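Local coordinates for protein tartrate dehydrogenase/decarboxylase (Pseudomonas putida, PDB 3FLK) that oxidises (+)-tartrate with NAD+, converts meso-tartrate to D-glycerate and oxidatively decarboxylates D-malate to pyruvate, using magnesium or manganese, at residues 110-115 with 126-131; 114-119 with 332-337; 138-143 with 161-166; 100-105 with 168-173. The protein carries 1 engineered substitution. All coordinates share one frame; numbering follows the deposited sequence.

Contact 1: residues 110-115 with 126-131; sequences VRLFPG and GDIDFV. With SO4 (sulfate ion), chain J.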
loop_
_atom_site.group_PDB
_atom_site.type_symbol
_atom_site.label_atom_id
_atom_site.label_comp_id
_atom_site.label_asym_id
_atom_site.label_seq_id
_atom_site.Cartn_x
_atom_site.Cartn_y
_atom_site.Cartn_z
ATOM N N VAL A 110 8.524 5.815 -12.511
ATOM C CA VAL A 110 7.237 6.488 -12.399
ATOM C C VAL A 110 7.413 7.919 -12.901
ATOM O O VAL A 110 8.279 8.649 -12.414
ATOM C CB VAL A 110 6.713 6.481 -10.937
ATOM C CG1 VAL A 110 5.402 7.235 -10.824
ATOM C CG2 VAL A 110 6.550 5.053 -10.423
ATOM N N ARG A 111 6.598 8.316 -13.875
ATOM C CA ARG A 111 6.747 9.622 -14.513
ATOM C C ARG A 111 5.421 10.192 -15.007
ATOM O O ARG A 111 4.626 9.486 -15.630
ATOM C CB ARG A 111 7.729 9.519 -15.683
ATOM C CG ARG A 111 8.193 10.852 -16.274
ATOM C CD ARG A 111 9.373 10.633 -17.210
ATOM N NE ARG A 111 10.403 9.815 -16.571
ATOM C CZ ARG A 111 11.220 8.981 -17.208
ATOM N NH1 ARG A 111 11.144 8.836 -18.523
ATOM N NH2 ARG A 111 12.110 8.280 -16.520
ATOM N N LEU A 112 5.195 11.471 -14.720
ATOM C CA LEU A 112 4.073 12.205 -15.298
ATOM C C LEU A 112 4.537 12.921 -16.565
ATOM O O LEU A 112 5.420 13.783 -16.514
ATOM C CB LEU A 112 3.493 13.202 -14.287
ATOM C CG LEU A 112 2.432 14.219 -14.729
ATOM C CD1 LEU A 112 1.101 13.556 -15.089
ATOM C CD2 LEU A 112 2.229 15.256 -13.638
ATOM N N PHE A 113 3.949 12.541 -17.697
ATOM C CA PHE A 113 4.267 13.149 -18.988
ATOM C C PHE A 113 3.371 14.359 -19.267
ATOM O O PHE A 113 2.236 14.408 -18.786
ATOM C CB PHE A 113 4.113 12.123 -20.118
ATOM C CG PHE A 113 5.124 11.010 -20.079
ATOM C CD1 PHE A 113 6.385 11.178 -20.643
ATOM C CD2 PHE A 113 4.811 9.789 -19.495
ATOM C CE1 PHE A 113 7.325 10.146 -20.616
ATOM C CE2 PHE A 113 5.745 8.751 -19.461
ATOM C CZ PHE A 113 7.002 8.931 -20.025
ATOM N N PRO A 114 3.882 15.350 -20.025
ATOM C CA PRO A 114 3.033 16.449 -20.495
ATOM C C PRO A 114 1.869 15.938 -21.341
ATOM O O PRO A 114 2.060 15.066 -22.192
ATOM C CB PRO A 114 3.985 17.289 -21.353
ATOM C CG PRO A 114 5.342 16.963 -20.844
ATOM C CD PRO A 114 5.283 15.520 -20.454
ATOM N N GLY A 115 0.674 16.469 -21.089
ATOM C CA GLY A 115 -0.524 16.079 -21.831
ATOM C C GLY A 115 -1.356 14.989 -21.177
ATOM O O GLY A 115 -2.417 14.626 -21.689
ATOM N N GLY A 126 7.173 17.304 -13.654
ATOM C CA GLY A 126 8.363 17.478 -12.829
ATOM C C GLY A 126 8.127 17.041 -11.395
ATOM O O GLY A 126 9.055 16.594 -10.719
ATOM N N ASP A 127 6.881 17.170 -10.938
ATOM C CA ASP A 127 6.490 16.772 -9.581
ATOM C C ASP A 127 6.481 15.257 -9.376
ATOM O O ASP A 127 6.654 14.781 -8.257
ATOM C CB ASP A 127 5.118 17.349 -9.216
ATOM C CG ASP A 127 5.138 18.863 -9.029
ATOM O OD1 ASP A 127 6.215 19.485 -9.178
ATOM O OD2 ASP A 127 4.066 19.433 -8.729
ATOM N N ILE A 128 6.255 14.504 -10.448
ATOM C CA ILE A 128 6.248 13.043 -10.363
ATOM C C ILE A 128 7.298 12.463 -11.308
ATOM O O ILE A 128 7.043 12.271 -12.497
ATOM C CB ILE A 128 4.840 12.436 -10.638
ATOM C CG1 ILE A 128 3.772 13.104 -9.761
ATOM C CG2 ILE A 128 4.851 10.923 -10.402
ATOM C CD1 ILE A 128 2.330 12.790 -10.158
ATOM N N ASP A 129 8.488 12.213 -10.768
ATOM C CA ASP A 129 9.591 11.645 -11.536
ATOM C C ASP A 129 10.529 10.892 -10.601
ATOM O O ASP A 129 11.484 11.459 -10.063
ATOM C CB ASP A 129 10.346 12.740 -12.302
ATOM C CG ASP A 129 11.117 12.201 -13.506
ATOM O OD1 ASP A 129 11.341 10.972 -13.603
ATOM O OD2 ASP A 129 11.504 13.023 -14.368
ATOM N N PHE A 130 10.238 9.611 -10.396
ATOM C CA PHE A 130 11.062 8.778 -9.527
ATOM C C PHE A 130 11.152 7.330 -10.003
ATOM O O PHE A 130 10.499 6.944 -10.978
ATOM C CB PHE A 130 10.615 8.884 -8.054
ATOM C CG PHE A 130 9.198 8.440 -7.796
ATOM C CD1 PHE A 130 8.910 7.105 -7.520
ATOM C CD2 PHE A 130 8.157 9.365 -7.789
ATOM C CE1 PHE A 130 7.605 6.694 -7.267
ATOM C CE2 PHE A 130 6.845 8.966 -7.534
ATOM C CZ PHE A 130 6.569 7.625 -7.274
ATOM N N VAL A 131 11.981 6.543 -9.324
ATOM C CA VAL A 131 12.173 5.145 -9.675
ATOM C C VAL A 131 12.020 4.245 -8.445
ATOM O O VAL A 131 12.619 4.492 -7.392
ATOM C CB VAL A 131 13.527 4.914 -10.420
ATOM C CG1 VAL A 131 14.718 5.388 -9.589
ATOM C CG2 VAL A 131 13.697 3.454 -10.834
HETATM S S SO4 J . 13.805 5.942 -18.955
HETATM O O1 SO4 J . 13.315 5.730 -17.596
HETATM O O2 SO4 J . 15.265 5.978 -18.947
HETATM O O3 SO4 J . 13.358 4.857 -19.822
HETATM O O4 SO4 J . 13.295 7.217 -19.456
HETATM O O HOH W 1 11.417 8.154 -13.461
HETATM O O HOH W 2 6.986 14.576 -14.179
#
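Strands 105-111 and 129-135 are antiparallel neighbours in the large mixed sheet, and Val110 and Phe130 form a hydrogen-bonded pair near the end where the two separate. Val110 N donates to Phe130 O at 2.7 Å, and Phe130 N returns a bond to Val110 O at 3.0 Å. Two residues on, Leu112 N still reaches Ile128 O at 3.0 Å, so the pairing outlasts the regular strand.

The side chains divide between the two faces of the sheet. On one, Val110 sets its CB over the face of the Phe130 ring, 3.9 Å from the centroid, in a CH-pi contact. The ring folds back over its neighbour because its CG sits between backbone N and carbonyl carbon (chi1 61°). Val110 CG1 also meets Ile128 CG2, and the ring of Phe231 also meets Phe130. On the other face Arg111 and Asp129 run side by side, joined by a salt bridge whose hydrogen bond, Arg111 NE to Asp129 OD1 at 3.3 Å, is weak; guanidinium and carboxylate planes are 53° apart. The outer edge of the guanidinium takes a sulfate ion, NH1 to O4 at 2.8 Å and NH2 to O1 at 3.0 Å; Trp303 and His323 also bind this probable crystallisation ion. A water joins Leu112 O, Gly126 N and Ile128 O where the strands part, at the end of an antiparallel strand pair in the central mixed sheet of this dehydrogenase family.

Contact 2: residues 114-119 with 332-337; sequences PGVPCA and RVIADG
Ile334, on the last turn of helix 317-336, pushes its CG2 branch against Val116 CG2 at 3.5 Å, the one apolar side-chain meeting between the loop 114-119 and this helix end. The two side chains cross at a slant, branch against branch. With CG1 beside the backbone N (chi1 -70°), Ile334 leaves CG2 to face the loop, and the same methyl also comes within 3.5 Å of Pro114 O. Phe113 lies against this isoleucine too, and Met343 packs on Val116.

Next to the methyls the backbones draw close: the CA atoms of Gly115 and Ala335 are 4.7 Å apart. Gly115, with no side chain, lets the backbones come this near, and its positive phi (95°) is one that glycine adopts readily. A water bridges the two backbones, donating to Gly115 O at 2.8 Å and to Ile334 O at 3.1 Å. Ile334 O is also taken by Gly337 N, at 3.1 Å, in the Schellman motif that closes the helix. One carbonyl thus serves both the helix terminus and the bridge to the loop.

The chemistry is that of a small surface contact: methyl packing supplies the direct hold, and the polar link between the two backbones passes through water instead of joining them directly.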
loop_
_atom_site.group_PDB
_atom_site.type_symbol
_atom_site.label_atom_id
_atom_site.label_comp_id
_atom_site.label_asym_id
_atom_site.label_seq_id
_atom_site.Cartn_x
_atom_site.Cartn_y
_atom_site.Cartn_z
ATOM N N PRO A 114 3.882 15.350 -20.025
ATOM C CA PRO A 114 3.033 16.449 -20.495
ATOM C C PRO A 114 1.869 15.938 -21.341
ATOM O O PRO A 114 2.060 15.066 -22.192
ATOM C CB PRO A 114 3.985 17.289 -21.353
ATOM C CG PRO A 114 5.342 16.963 -20.844
ATOM C CD PRO A 114 5.283 15.520 -20.454
ATOM N N GLY A 115 0.674 16.469 -21.089
ATOM C CA GLY A 115 -0.524 16.079 -21.831
ATOM C C GLY A 115 -1.356 14.989 -21.177
ATOM O O GLY A 115 -2.417 14.626 -21.689
ATOM N N VAL A 116 -0.874 14.459 -20.055
ATOM C CA VAL A 116 -1.617 13.463 -19.281
ATOM C C VAL A 116 -2.509 14.178 -18.265
ATOM O O VAL A 116 -2.050 15.094 -17.580
ATOM C CB VAL A 116 -0.672 12.483 -18.523
ATOM C CG1 VAL A 116 -1.463 11.359 -17.860
ATOM C CG2 VAL A 116 0.366 11.894 -19.456
ATOM N N PRO A 117 -3.795 13.782 -18.180
ATOM C CA PRO A 117 -4.615 14.270 -17.070
ATOM C C PRO A 117 -4.136 13.649 -15.758
ATOM O O PRO A 117 -4.338 12.453 -15.527
ATOM C CB PRO A 117 -6.028 13.780 -17.425
ATOM C CG PRO A 117 -5.965 13.358 -18.865
ATOM C CD PRO A 117 -4.560 12.906 -19.085
ATOM N N CYS A 118 -3.480 14.456 -14.926
ATOM C CA CYS A 118 -2.939 13.983 -13.652
ATOM C C CYS A 118 -4.064 13.678 -12.668
ATOM O O CYS A 118 -5.039 14.428 -12.569
ATOM C CB CYS A 118 -1.968 15.004 -13.051
ATOM S SG CYS A 118 -1.148 14.468 -11.516
ATOM N N ALA A 119 -3.920 12.567 -11.951
ATOM C CA ALA A 119 -4.890 12.157 -10.940
ATOM C C ALA A 119 -4.860 13.074 -9.718
ATOM O O ALA A 119 -5.850 13.188 -8.997
ATOM C CB ALA A 119 -4.637 10.721 -10.525
ATOM N N ARG A 332 5.771 12.214 -27.492
ATOM C CA ARG A 332 5.080 12.962 -28.550
ATOM C C ARG A 332 3.639 12.497 -28.752
ATOM O O ARG A 332 2.724 13.313 -28.873
ATOM C CB ARG A 332 5.864 12.882 -29.864
ATOM C CG ARG A 332 7.133 13.726 -29.871
ATOM C CD ARG A 332 7.994 13.428 -31.084
ATOM N NE ARG A 332 9.156 14.313 -31.159
ATOM C CZ ARG A 332 9.255 15.360 -31.975
ATOM N NH1 ARG A 332 8.264 15.667 -32.804
ATOM N NH2 ARG A 332 10.355 16.102 -31.965
ATOM N N VAL A 333 3.452 11.181 -28.774
ATOM C CA VAL A 333 2.137 10.567 -28.947
ATOM C C VAL A 333 1.187 10.928 -27.794
ATOM O O VAL A 333 0.010 11.238 -28.021
ATOM C CB VAL A 333 2.285 9.034 -29.151
ATOM C CG1 VAL A 333 1.059 8.276 -28.690
ATOM C CG2 VAL A 333 2.602 8.725 -30.613
ATOM N N ILE A 334 1.710 10.913 -26.568
ATOM C CA ILE A 334 0.952 11.336 -25.385
ATOM C C ILE A 334 0.561 12.820 -25.477
ATOM O O ILE A 334 -0.592 13.180 -25.221
ATOM C CB ILE A 334 1.730 11.049 -24.069
ATOM C CG1 ILE A 334 1.787 9.539 -23.800
ATOM C CG2 ILE A 334 1.092 11.778 -22.891
ATOM C CD1 ILE A 334 2.737 9.129 -22.669
ATOM N N ALA A 335 1.519 13.666 -25.854
ATOM C CA ALA A 335 1.257 15.096 -26.049
ATOM C C ALA A 335 0.183 15.342 -27.114
ATOM O O ALA A 335 -0.651 16.236 -26.962
ATOM C CB ALA A 335 2.544 15.836 -26.400
ATOM N N ASP A 336 0.203 14.533 -28.173
ATOM C CA ASP A 336 -0.766 14.626 -29.276
ATOM C C ASP A 336 -2.176 14.166 -28.904
ATOM O O ASP A 336 -3.148 14.540 -29.562
ATOM C CB ASP A 336 -0.291 13.802 -30.479
ATOM C CG ASP A 336 0.820 14.478 -31.258
ATOM O OD1 ASP A 336 1.019 15.705 -31.103
ATOM O OD2 ASP A 336 1.496 13.772 -32.039
ATOM N N GLY A 337 -2.277 13.346 -27.860
ATOM C CA GLY A 337 -3.545 12.730 -27.474
ATOM C C GLY A 337 -3.846 11.472 -28.273
ATOM O O GLY A 337 -4.981 10.986 -28.277
HETATM O O HOH W 3 -2.770 12.291 -23.160
#

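Contact 3: residues 138-143 with 161-166; sequences EGEYSS and SIFTRR
The loop 138-143 meets strand 156-164 through a single antiparallel hydrogen-bonded bridge, Gly139 with Ile162, in which Gly139 N gives a bond of 2.8 Å to Ile162 O and Ile162 N returns a weak one to Gly139 O. It is a short beta bridge beside the strand's entry into helix 165-181, and it lies at the dimer interface: Ser161 to Thr164 also pair antiparallel with a strand of the second subunit, so the sheet runs on between the chains.

Glu138 extends along the strand to its end and grips Thr164 with both carboxylate oxygens. Glu138 OE1 accepts from Thr164 N at 2.9 Å, approached from above the carboxylate plane, whereas OE2 uses its syn lone pair for Thr164 OG1 at 2.7 Å. This fixes the carboxylate against rotation. Thr164 is the N-cap of the helix; its OG1, held between backbone N and carbonyl carbon (chi1 62°), also accepts from Gly167 N, and the helix start would probably favour the charged form of Glu138.

Gly139, lacking a side chain, lets its CA settle over one face of the Phe163 ring, 3.7 Å from the centroid, in a CH-pi contact. Glu140 CD stands at the edge of that ring with its carboxylate plane steeply turned to it, 74° apart; the oxygens are bound elsewhere, OE2 by Ser244 and OE1 by Leu246 N. At the far end a water connects Glu140 O with Ser161 OG, lying 2.7 Å from each.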
loop_
_atom_site.group_PDB
_atom_site.type_symbol
_atom_site.label_atom_id
_atom_site.label_comp_id
_atom_site.label_asym_id
_atom_site.label_seq_id
_atom_site.Cartn_x
_atom_site.Cartn_y
_atom_site.Cartn_z
ATOM N N GLU A 138 13.003 -12.552 -2.764
ATOM C CA GLU A 138 12.704 -13.027 -1.408
ATOM C C GLU A 138 11.614 -12.179 -0.748
ATOM O O GLU A 138 10.787 -11.578 -1.438
ATOM C CB GLU A 138 13.989 -13.100 -0.549
ATOM C CG GLU A 138 14.784 -11.787 -0.442
ATOM C CD GLU A 138 16.034 -11.897 0.434
ATOM O OE1 GLU A 138 16.219 -11.028 1.313
ATOM O OE2 GLU A 138 16.836 -12.838 0.243
ATOM N N GLY A 139 11.598 -12.148 0.581
ATOM C CA GLY A 139 10.685 -11.280 1.313
ATOM C C GLY A 139 9.320 -11.877 1.589
ATOM O O GLY A 139 9.206 -13.048 1.957
ATOM N N GLU A 140 8.286 -11.058 1.406
ATOM C CA GLU A 140 6.914 -11.407 1.779
ATOM C C GLU A 140 6.245 -12.373 0.804
ATOM O O GLU A 140 5.333 -13.106 1.184
ATOM C CB GLU A 140 6.051 -10.146 1.925
ATOM C CG GLU A 140 6.640 -9.059 2.826
ATOM C CD GLU A 140 7.492 -8.037 2.073
ATOM O OE1 GLU A 140 8.067 -8.373 1.010
ATOM O OE2 GLU A 140 7.580 -6.886 2.552
ATOM N N TYR A 141 6.684 -12.360 -0.453
ATOM C CA TYR A 141 6.124 -13.266 -1.446
ATOM C C TYR A 141 6.727 -14.647 -1.288
ATOM O O TYR A 141 7.903 -14.878 -1.577
ATOM C CB TYR A 141 6.273 -12.716 -2.866
ATOM C CG TYR A 141 5.348 -11.550 -3.147
ATOM C CD1 TYR A 141 4.291 -11.245 -2.283
ATOM C CD2 TYR A 141 5.505 -10.771 -4.291
ATOM C CE1 TYR A 141 3.432 -10.182 -2.541
ATOM C CE2 TYR A 141 4.650 -9.705 -4.557
ATOM C CZ TYR A 141 3.620 -9.417 -3.681
ATOM O OH TYR A 141 2.772 -8.367 -3.945
ATOM N N SER A 142 5.895 -15.560 -0.807
ATOM C CA SER A 142 6.365 -16.833 -0.302
ATOM C C SER A 142 5.344 -17.936 -0.530
ATOM O O SER A 142 4.135 -17.689 -0.562
ATOM C CB SER A 142 6.661 -16.694 1.193
ATOM O OG SER A 142 6.885 -17.951 1.801
ATOM N N SER A 143 5.849 -19.152 -0.703
ATOM C CA SER A 143 5.018 -20.347 -0.732
ATOM C C SER A 143 5.418 -21.270 0.424
ATOM O O SER A 143 5.161 -22.478 0.397
ATOM C CB SER A 143 5.148 -21.051 -2.083
ATOM O OG SER A 143 6.497 -21.398 -2.340
ATOM N N SER A 161 7.963 -15.400 5.864
ATOM C CA SER A 161 8.688 -14.389 5.095
ATOM C C SER A 161 10.179 -14.522 5.381
ATOM O O SER A 161 10.594 -14.520 6.543
ATOM C CB SER A 161 8.222 -12.980 5.463
ATOM O OG SER A 161 6.915 -12.721 4.987
ATOM N N ILE A 162 10.978 -14.643 4.323
ATOM C CA ILE A 162 12.424 -14.822 4.460
ATOM C C ILE A 162 13.188 -13.628 3.898
ATOM O O ILE A 162 12.983 -13.232 2.749
ATOM C CB ILE A 162 12.924 -16.109 3.748
ATOM C CG1 ILE A 162 12.074 -17.329 4.127
ATOM C CG2 ILE A 162 14.422 -16.349 4.024
ATOM C CD1 ILE A 162 12.140 -17.742 5.586
ATOM N N PHE A 163 14.058 -13.060 4.727
ATOM C CA PHE A 163 15.005 -12.036 4.299
ATOM C C PHE A 163 16.415 -12.520 4.628
ATOM O O PHE A 163 16.647 -13.080 5.705
ATOM C CB PHE A 163 14.713 -10.704 4.997
ATOM C CG PHE A 163 13.381 -10.097 4.627
ATOM C CD1 PHE A 163 13.304 -9.089 3.671
ATOM C CD2 PHE A 163 12.206 -10.529 5.240
ATOM C CE1 PHE A 163 12.073 -8.516 3.326
ATOM C CE2 PHE A 163 10.971 -9.970 4.899
ATOM C CZ PHE A 163 10.906 -8.960 3.943
ATOM N N THR A 164 17.344 -12.339 3.692
ATOM C CA THR A 164 18.741 -12.740 3.898
ATOM C C THR A 164 19.646 -11.518 3.817
ATOM O O THR A 164 19.283 -10.524 3.187
ATOM C CB THR A 164 19.211 -13.792 2.861
ATOM O OG1 THR A 164 19.142 -13.243 1.538
ATOM C CG2 THR A 164 18.359 -15.059 2.932
ATOM N N ARG A 165 20.813 -11.582 4.457
ATOM C CA ARG A 165 21.797 -10.504 4.331
ATOM C C ARG A 165 22.209 -10.313 2.874
ATOM O O ARG A 165 22.298 -9.182 2.399
ATOM C CB ARG A 165 23.037 -10.745 5.199
ATOM C CG ARG A 165 24.035 -9.593 5.129
ATOM C CD ARG A 165 25.227 -9.779 6.051
ATOM N NE ARG A 165 24.905 -9.414 7.424
ATOM C CZ ARG A 165 25.781 -8.941 8.307
ATOM N NH1 ARG A 165 27.051 -8.751 7.965
ATOM N NH2 ARG A 165 25.379 -8.644 9.532
ATOM N N ARG A 166 22.445 -11.422 2.177
ATOM C CA ARG A 166 22.840 -11.393 0.770
ATOM C C ARG A 166 21.817 -10.653 -0.093
ATOM O O ARG A 166 22.173 -9.718 -0.809
ATOM C CB ARG A 166 23.083 -12.808 0.234
ATOM C CG ARG A 166 24.303 -13.495 0.841
ATOM C CD ARG A 166 24.633 -14.794 0.119
ATOM N NE ARG A 166 25.835 -15.426 0.663
ATOM C CZ ARG A 166 25.836 -16.370 1.603
ATOM N NH1 ARG A 166 24.696 -16.816 2.114
ATOM N NH2 ARG A 166 26.988 -16.875 2.029
HETATM O O HOH W 4 4.793 -13.719 3.737
#

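Contact 4: residues 100-105 with 168-173; sequences EFDQYV and VDRILK
Asp102 opens the contact, reaching across to Arg170 of helix 165-181 just after helix 94-100 has ended in a Schellman motif, with Asp102 itself as the positive-phi residue. Its carboxylate is gripped end-on by both terminal nitrogens: Arg170 NH1 to OD2 at 2.9 Å and NH2 to OD1 at 3.0 Å. Both bonds come in on the syn side, yet the two flat groups are turned 45° against each other, so the fork is twisted. Thr137 gives NH2 a further partner.

Tyr104 supplies the floor. Its ring lies under the arginine side chain, with the guanidinium flat on it, centres 4.1 Å apart and planes at 6°, a cation-pi stack. Closer to the helix, Arg170 CD rides over the middle of the same face, 3.5 Å from the centroid. Arg170 can lie along the ring because its chain is extended from CG to NE. The phenol OH of Tyr104 bonds to Glu273 OE2, which fixes the far end of the ring.

Val105 follows at the start of strand 105-111. Ile171 CD1 touches its CA and lies 3.5 Å from Tyr104 O and 4.1 Å from Val105 CG1. Leu270 faces both Tyr104 and Val105 in a classic beta bulge. Ile171 also packs on Val133 of strand 129-135 and on Trp203 of helix 199-211, so helix 165-181 packs against that strand and also against helix 199-211.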
loop_
_atom_site.group_PDB
_atom_site.type_symbol
_atom_site.label_atom_id
_atom_site.label_comp_id
_atom_site.label_asym_id
_atom_site.label_seq_id
_atom_site.Cartn_x
_atom_site.Cartn_y
_atom_site.Cartn_z
ATOM N N GLU A 100 14.781 -18.155 -10.447
ATOM C CA GLU A 100 15.777 -19.067 -11.012
ATOM C C GLU A 100 16.797 -18.389 -11.930
ATOM O O GLU A 100 17.909 -18.891 -12.093
ATOM C CB GLU A 100 15.112 -20.268 -11.686
ATOM C CG GLU A 100 14.576 -21.271 -10.672
ATOM C CD GLU A 100 13.852 -22.443 -11.300
ATOM O OE1 GLU A 100 14.393 -23.047 -12.253
ATOM O OE2 GLU A 100 12.747 -22.773 -10.819
ATOM N N PHE A 101 16.424 -17.252 -12.513
ATOM C CA PHE A 101 17.377 -16.442 -13.270
ATOM C C PHE A 101 17.959 -15.317 -12.417
ATOM O O PHE A 101 18.621 -14.413 -12.932
ATOM C CB PHE A 101 16.752 -15.891 -14.561
ATOM C CG PHE A 101 16.522 -16.936 -15.624
ATOM C CD1 PHE A 101 17.232 -18.137 -15.612
ATOM C CD2 PHE A 101 15.612 -16.709 -16.650
ATOM C CE1 PHE A 101 17.023 -19.104 -16.592
ATOM C CE2 PHE A 101 15.398 -17.671 -17.640
ATOM C CZ PHE A 101 16.107 -18.870 -17.609
ATOM N N ASP A 102 17.706 -15.394 -11.110
ATOM C CA ASP A 102 18.229 -14.447 -10.116
ATOM C C ASP A 102 18.122 -12.985 -10.566
ATOM O O ASP A 102 19.099 -12.224 -10.526
ATOM C CB ASP A 102 19.667 -14.806 -9.723
ATOM C CG ASP A 102 20.009 -14.378 -8.303
ATOM O OD1 ASP A 102 19.132 -14.460 -7.412
ATOM O OD2 ASP A 102 21.164 -13.964 -8.078
ATOM N N GLN A 103 16.919 -12.612 -10.994
ATOM C CA GLN A 103 16.628 -11.258 -11.443
ATOM C C GLN A 103 16.243 -10.407 -10.234
ATOM O O GLN A 103 15.099 -9.967 -10.116
ATOM C CB GLN A 103 15.506 -11.281 -12.494
ATOM C CG GLN A 103 15.866 -12.057 -13.764
ATOM C CD GLN A 103 14.669 -12.379 -14.658
ATOM O OE1 GLN A 103 13.510 -12.198 -14.274
ATOM N NE2 GLN A 103 14.954 -12.873 -15.858
ATOM N N TYR A 104 17.205 -10.174 -9.342
ATOM C CA TYR A 104 16.904 -9.622 -8.013
ATOM C C TYR A 104 16.502 -8.144 -7.981
ATOM O O TYR A 104 15.888 -7.691 -7.012
ATOM C CB TYR A 104 18.022 -9.933 -7.005
ATOM C CG TYR A 104 19.366 -9.300 -7.297
ATOM C CD1 TYR A 104 19.676 -8.029 -6.816
ATOM C CD2 TYR A 104 20.340 -9.984 -8.023
ATOM C CE1 TYR A 104 20.913 -7.444 -7.071
ATOM C CE2 TYR A 104 21.587 -9.407 -8.279
ATOM C CZ TYR A 104 21.859 -8.136 -7.801
ATOM O OH TYR A 104 23.080 -7.549 -8.046
ATOM N N VAL A 105 16.850 -7.400 -9.026
ATOM C CA VAL A 105 16.482 -5.988 -9.115
ATOM C C VAL A 105 15.281 -5.805 -10.039
ATOM O O VAL A 105 15.352 -6.112 -11.229
ATOM C CB VAL A 105 17.637 -5.092 -9.635
ATOM C CG1 VAL A 105 17.326 -3.638 -9.352
ATOM C CG2 VAL A 105 18.956 -5.461 -8.997
ATOM N N VAL A 168 19.152 -8.724 0.904
ATOM C CA VAL A 168 18.875 -7.375 1.383
ATOM C C VAL A 168 20.006 -6.411 0.991
ATOM O O VAL A 168 19.745 -5.331 0.453
ATOM C CB VAL A 168 18.586 -7.349 2.912
ATOM C CG1 VAL A 168 18.617 -5.930 3.454
ATOM C CG2 VAL A 168 17.227 -8.001 3.211
ATOM N N ASP A 169 21.252 -6.812 1.238
ATOM C CA ASP A 169 22.406 -5.968 0.916
ATOM C C ASP A 169 22.502 -5.615 -0.569
ATOM O O ASP A 169 22.769 -4.466 -0.912
ATOM C CB ASP A 169 23.714 -6.610 1.394
ATOM C CG ASP A 169 23.944 -6.437 2.889
ATOM O OD1 ASP A 169 23.087 -5.836 3.572
ATOM O OD2 ASP A 169 24.996 -6.899 3.383
ATOM N N ARG A 170 22.272 -6.598 -1.437
ATOM C CA ARG A 170 22.430 -6.397 -2.878
ATOM C C ARG A 170 21.375 -5.477 -3.506
ATOM O O ARG A 170 21.683 -4.735 -4.436
ATOM C CB ARG A 170 22.540 -7.732 -3.629
ATOM C CG ARG A 170 21.289 -8.596 -3.623
ATOM C CD ARG A 170 21.550 -9.904 -4.346
ATOM N NE ARG A 170 20.357 -10.743 -4.409
ATOM C CZ ARG A 170 20.284 -11.903 -5.055
ATOM N NH1 ARG A 170 21.336 -12.378 -5.716
ATOM N NH2 ARG A 170 19.148 -12.587 -5.046
ATOM N N ILE A 171 20.142 -5.519 -3.001
ATOM C CA ILE A 171 19.107 -4.595 -3.477
ATOM C C ILE A 171 19.367 -3.170 -2.973
ATOM O O ILE A 171 19.180 -2.204 -3.715
ATOM C CB ILE A 171 17.646 -5.083 -3.162
ATOM C CG1 ILE A 171 16.613 -4.299 -3.987
ATOM C CG2 ILE A 171 17.324 -5.007 -1.669
ATOM C CD1 ILE A 171 16.627 -4.628 -5.480
ATOM N N LEU A 172 19.818 -3.053 -1.724
ATOM C CA LEU A 172 20.155 -1.757 -1.135
ATOM C C LEU A 172 21.347 -1.131 -1.849
ATOM O O LEU A 172 21.346 0.069 -2.132
ATOM C CB LEU A 172 20.441 -1.888 0.367
ATOM C CG LEU A 172 19.258 -2.194 1.295
ATOM C CD1 LEU A 172 19.758 -2.543 2.686
ATOM C CD2 LEU A 172 18.248 -1.045 1.347
ATOM N N LYS A 173 22.352 -1.951 -2.151
ATOM C CA LYS A 173 23.524 -1.494 -2.895
ATOM C C LYS A 173 23.130 -0.953 -4.268
ATOM O O LYS A 173 23.563 0.133 -4.652
ATOM C CB LYS A 173 24.564 -2.607 -3.035
ATOM C CG LYS A 173 25.860 -2.146 -3.698
ATOM C CD LYS A 173 26.954 -3.190 -3.589
ATOM C CE LYS A 173 28.263 -2.677 -4.177
ATOM N NZ LYS A 173 28.188 -2.514 -5.654
HETATM O O HOH W 5 23.711 -4.907 -5.965
#

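In the fold
Contacts 1 and 4 are buried, contact 3 is partly so, and contact 2 lies at the surface. Strand 105-111 links the two buried ones: contact 4 lies at its start and contact 1 at its far end, their centres 26 Å apart. Contacts 1 and 2 share Pro114 and Gly115 and touch through Phe113 and Ile334; contacts 3 and 4 both use helix 165-181 and meet at Val168. The chemistry follows position: sheet bonds with an apolar face in contact 1, methyls and water in contact 2, a capped helix start in contact 3, and in contact 4 an arginine salt-bridged to an aspartate and stacked on a tyrosine. Contacts 2 and 3 also touch the second subunit.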